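Local atomic coordinates of NIPSNAP domain-containing protein (Burkholderia xenovorans, PDB entry 5KAK), a protein that is of unknown function but carries a NIPSNAP domain, a module of the dimeric alpha/beta-barrel clan. Residues E13-L18 against Q100-L105; R24-H29 against K90-L95; I35-P40 against P82-Y87. All blocks are in the same frame, centred on the assembly; numbering follows the deposited sequence. Where two conformers were deposited one is given.

Contact 1: E13-L18 against Q100-L105; sequences ERIYDL and QNKILL
E13 and K102 pair through two backbone hydrogen bonds: E13 N donates to K102 O at 3.0 Å, and K102 N returns a bond to E13 O at 2.9 Å. The next hydrogen-bonded pair, I15 with Q100, does the same, with I15 N to Q100 O at 2.9 Å and almost straight (171° at the hydrogen), and Q100 N to I15 O at 3.0 Å. Between them R14 and N101 form a non-hydrogen-bonded pair; this alternation is that of an antiparallel ladder, and the segment directions differ by 166°. The strands, 10-18 and 96-106, belong to a four-stranded sheet ordered 45-51, 58-65, 10-18, 96-106, consistent with the ferredoxin-like fold of the dimeric alpha/beta-barrel clan. Strand 96-106 ends the sheet within the chain, but I103 to L105 extend it into a strand of a second subunit.

On the face holding E13, I15 and K102, the E13 carboxylate is 4.2 Å from K102 NZ, measured from OE1, too far for a salt bridge. A water bridges the gap, 2.6 Å from E13 OE1 and 2.6 Å from K102 NZ, while NZ also bonds Q58 of the second subunit. CG of E13 stands anti to the backbone N (chi1 -178°) and the chain runs on extended, alongside that of K102.

On the other face the R14 guanidinium holds Y16 OH side-on and in plane, with NE 2.9 Å from OH and NH2 on the same oxygen. R14 NH1 makes a salt bridge with E12, whose OE1 also accepts N101 ND2. N101 OD1 takes the backbone N-H of G54 of a third subunit.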
loop_
_atom_site.group_PDB
_atom_site.type_symbol
_atom_site.label_atom_id
_atom_site.label_comp_id
_atom_site.label_asym_id
_atom_site.label_seq_id
_atom_site.Cartn_x
_atom_site.Cartn_y
_atom_site.Cartn_z
ATOM N N GLU E 13 5.736 12.414 -14.389
ATOM C CA GLU E 13 6.409 12.298 -13.103
ATOM C C GLU E 13 6.953 10.882 -12.979
ATOM O O GLU E 13 6.212 9.913 -13.157
ATOM C CB GLU E 13 5.463 12.619 -11.947
ATOM C CG GLU E 13 6.172 12.559 -10.610
ATOM C CD GLU E 13 5.332 13.071 -9.457
ATOM O OE1 GLU E 13 4.083 13.093 -9.556
ATOM O OE2 GLU E 13 5.941 13.450 -8.440
ATOM N N ARG E 14 8.258 10.757 -12.738
ATOM C CA ARG E 14 8.883 9.461 -12.540
ATOM C C ARG E 14 9.389 9.396 -11.106
ATOM O O ARG E 14 9.987 10.355 -10.606
ATOM C CB ARG E 14 10.015 9.222 -13.560
ATOM C CG ARG E 14 9.475 9.194 -14.990
ATOM C CD ARG E 14 10.579 8.959 -15.997
ATOM N NE ARG E 14 11.154 7.620 -15.921
ATOM C CZ ARG E 14 10.646 6.543 -16.527
ATOM N NH1 ARG E 14 9.531 6.626 -17.234
ATOM N NH2 ARG E 14 11.264 5.373 -16.435
ATOM N N ILE E 15 9.091 8.291 -10.437
ATOM C CA ILE E 15 9.371 8.120 -9.015
ATOM C C ILE E 15 10.145 6.817 -8.866
ATOM O O ILE E 15 9.591 5.737 -9.113
ATOM C CB ILE E 15 8.076 8.085 -8.188
ATOM C CG1 ILE E 15 7.222 9.344 -8.421
ATOM C CG2 ILE E 15 8.396 7.854 -6.730
ATOM C CD1 ILE E 15 5.797 9.214 -7.876
ATOM N N TYR E 16 11.433 6.905 -8.513
ATOM C CA TYR E 16 12.257 5.718 -8.333
ATOM C C TYR E 16 12.578 5.512 -6.864
ATOM O O TYR E 16 13.054 6.432 -6.183
ATOM C CB TYR E 16 13.573 5.805 -9.100
ATOM C CG TYR E 16 13.505 6.019 -10.589
ATOM C CD1 TYR E 16 12.335 5.794 -11.322
ATOM C CD2 TYR E 16 14.637 6.406 -11.263
ATOM C CE1 TYR E 16 12.319 5.991 -12.692
ATOM C CE2 TYR E 16 14.635 6.598 -12.615
ATOM C CZ TYR E 16 13.476 6.399 -13.330
ATOM O OH TYR E 16 13.533 6.616 -14.693
ATOM N N ASP E 17 12.315 4.312 -6.373
ATOM C CA ASP E 17 12.765 3.937 -5.044
ATOM C C ASP E 17 14.116 3.246 -5.169
ATOM O O ASP E 17 14.277 2.344 -5.986
ATOM C CB ASP E 17 11.754 3.031 -4.365
ATOM C CG ASP E 17 10.415 3.708 -4.168
ATOM O OD1 ASP E 17 10.381 4.774 -3.524
ATOM O OD2 ASP E 17 9.407 3.184 -4.682
ATOM N N LEU E 18 15.071 3.674 -4.352
ATOM C CA LEU E 18 16.456 3.236 -4.446
ATOM C C LEU E 18 16.829 2.340 -3.274
ATOM O O LEU E 18 16.150 2.313 -2.249
ATOM C CB LEU E 18 17.398 4.447 -4.479
ATOM C CG LEU E 18 17.073 5.416 -5.617
ATOM C CD1 LEU E 18 17.999 6.612 -5.604
ATOM C CD2 LEU E 18 17.208 4.675 -6.918
ATOM N N GLN E 100 8.086 3.786 -10.771
ATOM C CA GLN E 100 6.706 4.119 -11.129
ATOM C C GLN E 100 6.695 5.407 -11.948
ATOM O O GLN E 100 7.581 6.254 -11.801
ATOM C CB GLN E 100 5.841 4.263 -9.865
ATOM C CG GLN E 100 4.674 5.233 -9.968
ATOM C CD GLN E 100 3.913 5.372 -8.661
ATOM O OE1 GLN E 100 4.256 4.747 -7.657
ATOM N NE2 GLN E 100 2.878 6.192 -8.670
ATOM N N ASN E 101 5.672 5.566 -12.804
ATOM C CA ASN E 101 5.453 6.859 -13.443
ATOM C C ASN E 101 3.966 7.176 -13.501
ATOM O O ASN E 101 3.105 6.322 -13.275
ATOM C CB ASN E 101 6.108 6.992 -14.838
ATOM C CG ASN E 101 5.681 5.916 -15.850
ATOM O OD1 ASN E 101 5.136 4.869 -15.508
ATOM N ND2 ASN E 101 5.948 6.194 -17.131
ATOM N N LYS E 102 3.705 8.463 -13.687
ATOM C CA LYS E 102 2.373 9.037 -13.828
ATOM C C LYS E 102 2.404 10.036 -14.963
ATOM O O LYS E 102 3.416 10.713 -15.191
ATOM C CB LYS E 102 1.888 9.799 -12.582
ATOM C CG LYS E 102 2.013 9.111 -11.262
ATOM C CD LYS E 102 1.716 10.125 -10.168
ATOM C CE LYS E 102 1.951 9.500 -8.807
ATOM N NZ LYS E 102 1.500 10.358 -7.682
ATOM N N ILE E 103 1.281 10.168 -15.656
ATOM C CA ILE E 103 1.115 11.218 -16.659
ATOM C C ILE E 103 0.220 12.287 -16.055
ATOM O O ILE E 103 -0.921 12.007 -15.659
ATOM C CB ILE E 103 0.563 10.680 -17.988
ATOM C CG1 ILE E 103 1.611 9.785 -18.644
ATOM C CG2 ILE E 103 0.214 11.838 -18.931
ATOM C CD1 ILE E 103 2.932 10.507 -18.974
ATOM N N LEU E 104 0.767 13.491 -15.925
ATOM C CA LEU E 104 0.110 14.606 -15.261
ATOM C C LEU E 104 -0.361 15.613 -16.303
ATOM O O LEU E 104 0.312 15.824 -17.311
ATOM C CB LEU E 104 1.070 15.285 -14.285
ATOM C CG LEU E 104 1.633 14.332 -13.228
ATOM C CD1 LEU E 104 2.703 14.986 -12.363
ATOM C CD2 LEU E 104 0.467 13.827 -12.382
ATOM N N LEU E 105 -1.526 16.228 -16.062
ATOM C CA LEU E 105 -2.007 17.285 -16.936
ATOM C C LEU E 105 -2.069 18.593 -16.166
ATOM O O LEU E 105 -2.597 18.616 -15.043
ATOM C CB LEU E 105 -3.383 16.940 -17.499
ATOM C CG LEU E 105 -3.407 15.650 -18.326
ATOM C CD1 LEU E 105 -4.832 15.327 -18.770
ATOM C CD2 LEU E 105 -2.501 15.766 -19.532
HETATM O O HOH W 1 3.054 12.358 -7.237
#

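Contact 2: R24-H29 against K90-L95; sequences REFAQH and KNIQPL
H29 turns one face of its imidazole to N91, whose CB stands 3.5 Å from the ring centroid and only 7° off the ring normal, a CH-pi contact. N91 OD1 stands above the same face, 3.1 Å from H29 CE1. The ring's rotation is set from its own helix: H29 NE2 donates to E25 OE2 one turn back, 2.8 Å away, meeting the anti lone pair nearly in the ring plane. E25 reaches that spot with CG opposite the backbone N (chi1 -166°) and an extended chain beyond.

Beside this polar patch the packing is apolar. I92 holds CG1 beside its backbone N (chi1 -62°) and CG2 anti to it, which brings both branches to the F26 ring: CG2 comes within 3.6 Å of F26 CE2, while CD1 sits over a face and also touches H29 CB, at 3.9 Å. L95 brings CD1 to 4.0 Å from F26 CB and CD2 against E25 OE1. The residues join helix 23-42 to the end of helix 82-92 and the 3-10 turn 93-95; F26 also touches Y16 and L18 of strand 10-18.

The polar link between the segments is a water, which donates to E25 OE2 and, at 2.6 Å, to N91 O. E25 OE2 thus accepts from two donors, a pairing that holds carboxylate and imidazole in place beside N91.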
loop_
_atom_site.group_PDB
_atom_site.type_symbol
_atom_site.label_atom_id
_atom_site.label_comp_id
_atom_site.label_asym_id
_atom_site.label_seq_id
_atom_site.Cartn_x
_atom_site.Cartn_y
_atom_site.Cartn_z
ATOM N N ARG E 24 22.552 9.456 -2.766
ATOM C CA ARG E 24 23.761 10.263 -2.903
ATOM C C ARG E 24 24.547 9.856 -4.146
ATOM O O ARG E 24 24.912 10.701 -4.974
ATOM C CB ARG E 24 24.626 10.137 -1.643
ATOM N N GLU E 25 24.792 8.553 -4.306
ATOM C CA GLU E 25 25.486 8.073 -5.492
ATOM C C GLU E 25 24.682 8.338 -6.757
ATOM O O GLU E 25 25.255 8.701 -7.795
ATOM C CB GLU E 25 25.780 6.584 -5.373
ATOM C CG GLU E 25 26.787 6.127 -6.410
ATOM C CD GLU E 25 27.049 4.643 -6.369
ATOM O OE1 GLU E 25 26.998 4.058 -5.264
ATOM O OE2 GLU E 25 27.307 4.066 -7.448
ATOM N N PHE E 26 23.363 8.115 -6.697
ATOM C CA PHE E 26 22.478 8.396 -7.827
ATOM C C PHE E 26 22.648 9.842 -8.292
ATOM O O PHE E 26 22.913 10.105 -9.476
ATOM C CB PHE E 26 21.029 8.099 -7.414
ATOM C CG PHE E 26 20.029 8.174 -8.540
ATOM C CD1 PHE E 26 19.603 9.394 -9.015
ATOM C CD2 PHE E 26 19.483 7.014 -9.097
ATOM C CE1 PHE E 26 18.681 9.472 -10.034
ATOM C CE2 PHE E 26 18.558 7.082 -10.110
ATOM C CZ PHE E 26 18.149 8.308 -10.584
ATOM N N ALA E 27 22.557 10.787 -7.353
ATOM C CA ALA E 27 22.745 12.201 -7.669
ATOM C C ALA E 27 24.136 12.473 -8.223
ATOM O O ALA E 27 24.292 13.248 -9.175
ATOM C CB ALA E 27 22.499 13.051 -6.421
ATOM N N GLN E 28 25.165 11.870 -7.622
ATOM C CA GLN E 28 26.520 12.030 -8.130
ATOM C C GLN E 28 26.614 11.586 -9.581
ATOM O O GLN E 28 27.219 12.269 -10.413
ATOM C CB GLN E 28 27.503 11.239 -7.267
ATOM C CG GLN E 28 27.852 11.904 -5.944
ATOM C CD GLN E 28 28.915 11.129 -5.171
ATOM O OE1 GLN E 28 29.120 9.932 -5.399
ATOM N NE2 GLN E 28 29.599 11.812 -4.253
ATOM N N HIS E 29 26.043 10.425 -9.903
ATOM C CA HIS E 29 26.185 9.917 -11.262
ATOM C C HIS E 29 25.504 10.846 -12.251
ATOM O O HIS E 29 26.038 11.109 -13.336
ATOM C CB HIS E 29 25.610 8.505 -11.370
ATOM C CG HIS E 29 26.477 7.449 -10.750
ATOM N ND1 HIS E 29 27.787 7.246 -11.121
ATOM C CD2 HIS E 29 26.209 6.530 -9.793
ATOM C CE1 HIS E 29 28.293 6.251 -10.413
ATOM N NE2 HIS E 29 27.354 5.801 -9.600
ATOM N N LYS E 90 25.754 0.527 -16.040
ATOM C CA LYS E 90 26.936 0.591 -15.188
ATOM C C LYS E 90 26.628 1.254 -13.850
ATOM O O LYS E 90 27.026 0.749 -12.792
ATOM C CB LYS E 90 28.057 1.342 -15.915
ATOM C CG LYS E 90 29.364 1.445 -15.143
ATOM C CD LYS E 90 30.364 2.348 -15.863
ATOM C CE LYS E 90 31.748 2.236 -15.251
ATOM N NZ LYS E 90 31.720 2.385 -13.768
ATOM N N ASN E 91 25.906 2.378 -13.871
ATOM C CA ASN E 91 25.876 3.258 -12.713
ATOM C C ASN E 91 24.553 3.324 -11.975
ATOM O O ASN E 91 24.569 3.498 -10.759
ATOM C CB ASN E 91 26.252 4.683 -13.123
ATOM C CG ASN E 91 27.627 4.753 -13.729
ATOM O OD1 ASN E 91 28.630 4.577 -13.031
ATOM N ND2 ASN E 91 27.691 4.999 -15.028
ATOM N N ILE E 92 23.420 3.234 -12.665
ATOM C CA ILE E 92 22.124 3.470 -12.039
ATOM C C ILE E 92 21.394 2.169 -11.740
ATOM O O ILE E 92 20.786 2.026 -10.675
ATOM C CB ILE E 92 21.261 4.401 -12.915
ATOM C CG1 ILE E 92 21.930 5.777 -13.074
ATOM C CG2 ILE E 92 19.857 4.536 -12.324
ATOM C CD1 ILE E 92 22.337 6.439 -11.773
ATOM N N GLN E 93 21.427 1.233 -12.685
ATOM C CA GLN E 93 20.786 -0.069 -12.506
ATOM C C GLN E 93 21.041 -0.702 -11.141
ATOM O O GLN E 93 20.074 -1.178 -10.524
ATOM C CB GLN E 93 21.244 -0.996 -13.643
ATOM C CG GLN E 93 20.759 -2.410 -13.505
ATOM C CD GLN E 93 19.273 -2.511 -13.725
ATOM O OE1 GLN E 93 18.723 -1.816 -14.576
ATOM N NE2 GLN E 93 18.609 -3.363 -12.950
ATOM N N PRO E 94 22.272 -0.740 -10.611
ATOM C CA PRO E 94 22.487 -1.370 -9.296
ATOM C C PRO E 94 21.838 -0.643 -8.126
ATOM O O PRO E 94 21.764 -1.225 -7.030
ATOM C CB PRO E 94 24.011 -1.369 -9.149
ATOM C CG PRO E 94 24.534 -1.201 -10.543
ATOM C CD PRO E 94 23.551 -0.337 -11.227
ATOM N N LEU E 95 21.373 0.589 -8.308
ATOM C CA LEU E 95 20.779 1.351 -7.219
ATOM C C LEU E 95 19.267 1.272 -7.211
ATOM O O LEU E 95 18.652 1.715 -6.233
ATOM C CB LEU E 95 21.198 2.825 -7.295
ATOM C CG LEU E 95 22.680 3.158 -7.454
ATOM C CD1 LEU E 95 22.882 4.632 -7.812
ATOM C CD2 LEU E 95 23.428 2.827 -6.175
HETATM O O HOH W 2 25.871 2.182 -8.948
#

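Contact 3: I35-P40 against P82-Y87; sequences IAIQRP and PEWQEY
The shortest polar bond around I37 and its partners E83, W84 and Y87 is backbone, R39 N to I35 O at 2.9 Å, in the turn that presents I37 to the opposite helix. The two segments belong to helices 23-42 and 82-92 of a domain whose clan and beta-alpha-beta-beta-alpha-beta order are consistent with a ferredoxin-like alpha/beta fold. They approach at 10.2 Å between segment axes with a crossing angle of -129°; everything that meets between them is packing.

I37 buries more surface here than any other residue. Its CG1 stands anti to the carbonyl carbon (chi1 -56°) and, with chi2 also extended, CD1 reaches 3.6 Å from E83 CG and 4.0 Å from Y87 CB. CG1 itself lies against the carboxylate carbon of E83, 3.7 Å from CD. The other branch, CG2, comes to 3.8 Å from W84 CE3.

Q38 makes the second contact. It runs obliquely past CZ3, CH2 and CZ2 of W84, its amide plane 31° from the indole. F30, of the same helix as Q38, and L78 of helix 68-80 also touch both Q38 and W84. Along the glutamine chain, CB lies 3.6 Å from W84 CZ3, while further out CD is 3.7 Å from W84 CH2.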
loop_
_atom_site.group_PDB
_atom_site.type_symbol
_atom_site.label_atom_id
_atom_site.label_comp_id
_atom_site.label_asym_id
_atom_site.label_seq_id
_atom_site.Cartn_x
_atom_site.Cartn_y
_atom_site.Cartn_z
ATOM N N ILE E 35 23.016 13.499 -16.576
ATOM C CA ILE E 35 22.061 14.511 -17.013
ATOM C C ILE E 35 22.530 15.153 -18.313
ATOM O O ILE E 35 21.701 15.573 -19.133
ATOM C CB ILE E 35 21.806 15.547 -15.898
ATOM C CG1 ILE E 35 20.461 16.249 -16.113
ATOM C CG2 ILE E 35 22.942 16.566 -15.814
ATOM C CD1 ILE E 35 19.248 15.315 -16.010
ATOM N N ALA E 36 23.847 15.202 -18.543
ATOM C CA ALA E 36 24.364 15.711 -19.808
ATOM C C ALA E 36 23.916 14.843 -20.970
ATOM O O ALA E 36 23.820 15.325 -22.104
ATOM C CB ALA E 36 25.891 15.780 -19.766
ATOM N N ILE E 37 23.666 13.561 -20.714
ATOM C CA ILE E 37 23.109 12.688 -21.738
ATOM C C ILE E 37 21.611 12.920 -21.877
ATOM O O ILE E 37 21.095 13.115 -22.984
ATOM C CB ILE E 37 23.391 11.213 -21.405
ATOM C CG1 ILE E 37 24.877 10.953 -21.235
ATOM C CG2 ILE E 37 22.827 10.306 -22.483
ATOM C CD1 ILE E 37 25.164 9.577 -20.685
ATOM N N GLN E 38 20.894 12.893 -20.746
ATOM C CA GLN E 38 19.448 12.733 -20.788
ATOM C C GLN E 38 18.718 14.043 -21.051
ATOM O O GLN E 38 17.773 14.071 -21.839
ATOM C CB GLN E 38 18.961 12.104 -19.479
ATOM C CG GLN E 38 17.461 11.803 -19.453
ATOM C CD GLN E 38 16.980 11.344 -18.088
ATOM O OE1 GLN E 38 17.498 11.776 -17.061
ATOM N NE2 GLN E 38 15.992 10.454 -18.071
ATOM N N ARG E 39 19.137 15.134 -20.417
ATOM C CA ARG E 39 18.382 16.376 -20.548
ATOM C C ARG E 39 18.315 16.910 -21.974
ATOM O O ARG E 39 17.226 17.353 -22.379
ATOM C CB ARG E 39 18.952 17.442 -19.602
ATOM C CG ARG E 39 18.157 18.747 -19.625
ATOM C CD ARG E 39 18.383 19.563 -18.370
ATOM N NE ARG E 39 19.771 19.507 -17.933
ATOM C CZ ARG E 39 20.224 20.064 -16.815
ATOM N NH1 ARG E 39 19.399 20.732 -16.024
ATOM N NH2 ARG E 39 21.505 19.955 -16.492
ATOM N N PRO E 40 19.384 16.908 -22.778
ATOM C CA PRO E 40 19.234 17.446 -24.140
ATOM C C PRO E 40 18.265 16.648 -24.992
ATOM O O PRO E 40 17.631 17.217 -25.889
ATOM C CB PRO E 40 20.657 17.379 -24.714
ATOM C CG PRO E 40 21.560 17.197 -23.527
ATOM C CD PRO E 40 20.759 16.442 -22.525
ATOM N N PRO E 82 23.263 4.140 -27.360
ATOM C CA PRO E 82 24.175 3.233 -26.641
ATOM C C PRO E 82 24.819 3.868 -25.429
ATOM O O PRO E 82 25.059 3.171 -24.438
ATOM C CB PRO E 82 25.218 2.875 -27.704
ATOM C CG PRO E 82 24.516 3.084 -29.001
ATOM C CD PRO E 82 23.587 4.234 -28.791
ATOM N N GLU E 83 25.108 5.170 -25.479
ATOM C CA GLU E 83 25.725 5.842 -24.339
ATOM C C GLU E 83 24.794 5.839 -23.140
ATOM O O GLU E 83 25.224 5.618 -22.001
ATOM C CB GLU E 83 26.087 7.277 -24.716
ATOM C CG GLU E 83 26.727 8.086 -23.606
ATOM C CD GLU E 83 26.900 9.551 -23.971
ATOM O OE1 GLU E 83 26.092 10.075 -24.773
ATOM O OE2 GLU E 83 27.847 10.179 -23.449
ATOM N N TRP E 84 23.514 6.095 -23.379
ATOM C CA TRP E 84 22.544 6.070 -22.294
ATOM C C TRP E 84 22.399 4.663 -21.724
ATOM O O TRP E 84 22.430 4.476 -20.503
ATOM C CB TRP E 84 21.200 6.592 -22.790
ATOM C CG TRP E 84 20.113 6.526 -21.750
ATOM C CD1 TRP E 84 19.027 5.707 -21.753
ATOM C CD2 TRP E 84 20.025 7.306 -20.555
ATOM N NE1 TRP E 84 18.254 5.936 -20.635
ATOM C CE2 TRP E 84 18.844 6.916 -19.885
ATOM C CE3 TRP E 84 20.823 8.307 -19.992
ATOM C CZ2 TRP E 84 18.446 7.488 -18.676
ATOM C CZ3 TRP E 84 20.426 8.876 -18.798
ATOM C CH2 TRP E 84 19.251 8.465 -18.147
ATOM N N GLN E 85 22.230 3.659 -22.592
ATOM C CA GLN E 85 22.062 2.293 -22.102
ATOM C C GLN E 85 23.244 1.876 -21.236
ATOM O O GLN E 85 23.059 1.290 -20.162
ATOM C CB GLN E 85 21.883 1.319 -23.270
ATOM C CG GLN E 85 20.583 1.488 -24.044
ATOM C CD GLN E 85 19.364 0.981 -23.280
ATOM O OE1 GLN E 85 19.490 0.273 -22.279
ATOM N NE2 GLN E 85 18.176 1.339 -23.758
ATOM N N GLU E 86 24.466 2.197 -21.672
ATOM C CA GLU E 86 25.643 1.829 -20.888
ATOM C C GLU E 86 25.689 2.585 -19.563
ATOM O O GLU E 86 25.992 1.996 -18.520
ATOM C CB GLU E 86 26.917 2.079 -21.698
ATOM C CG GLU E 86 28.201 1.948 -20.892
ATOM C CD GLU E 86 28.434 0.538 -20.374
ATOM O OE1 GLU E 86 27.756 -0.406 -20.848
ATOM O OE2 GLU E 86 29.306 0.379 -19.491
ATOM N N TYR E 87 25.383 3.886 -19.582
ATOM C CA TYR E 87 25.391 4.664 -18.345
ATOM C C TYR E 87 24.417 4.092 -17.320
ATOM O O TYR E 87 24.755 3.961 -16.137
ATOM C CB TYR E 87 25.063 6.127 -18.644
ATOM C CG TYR E 87 24.657 6.909 -17.418
ATOM C CD1 TYR E 87 25.606 7.450 -16.574
ATOM C CD2 TYR E 87 23.317 7.101 -17.099
ATOM C CE1 TYR E 87 25.244 8.152 -15.450
ATOM C CE2 TYR E 87 22.945 7.800 -15.970
ATOM C CZ TYR E 87 23.909 8.321 -15.148
ATOM O OH TYR E 87 23.543 9.027 -14.029
#

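In the fold
Contacts 2 and 3 hold the same two helices, 23-42 and 82-92, with centres 13 Å apart, whereas contact 1 joins two strands of the sheet. All three are largely buried, yet contact 1 lies nearest the chain centre (9 Å, against 14 Å and 11 Å), and contact 3 alone includes an exposed touching residue, E83. Their chemistry differs: contact 1 rests on paired backbone bonds and contact 2 on mixed packing, water linking polar groups in both, while contact 3 has side-chain packing alone across its segments. L18 couples sheet to helices, its CD1 3.8 Å from F26 CD2. Y87 couples the helical contacts, its OH 3.6 Å from I92 CD1. Contacts 1 and 3 do not touch.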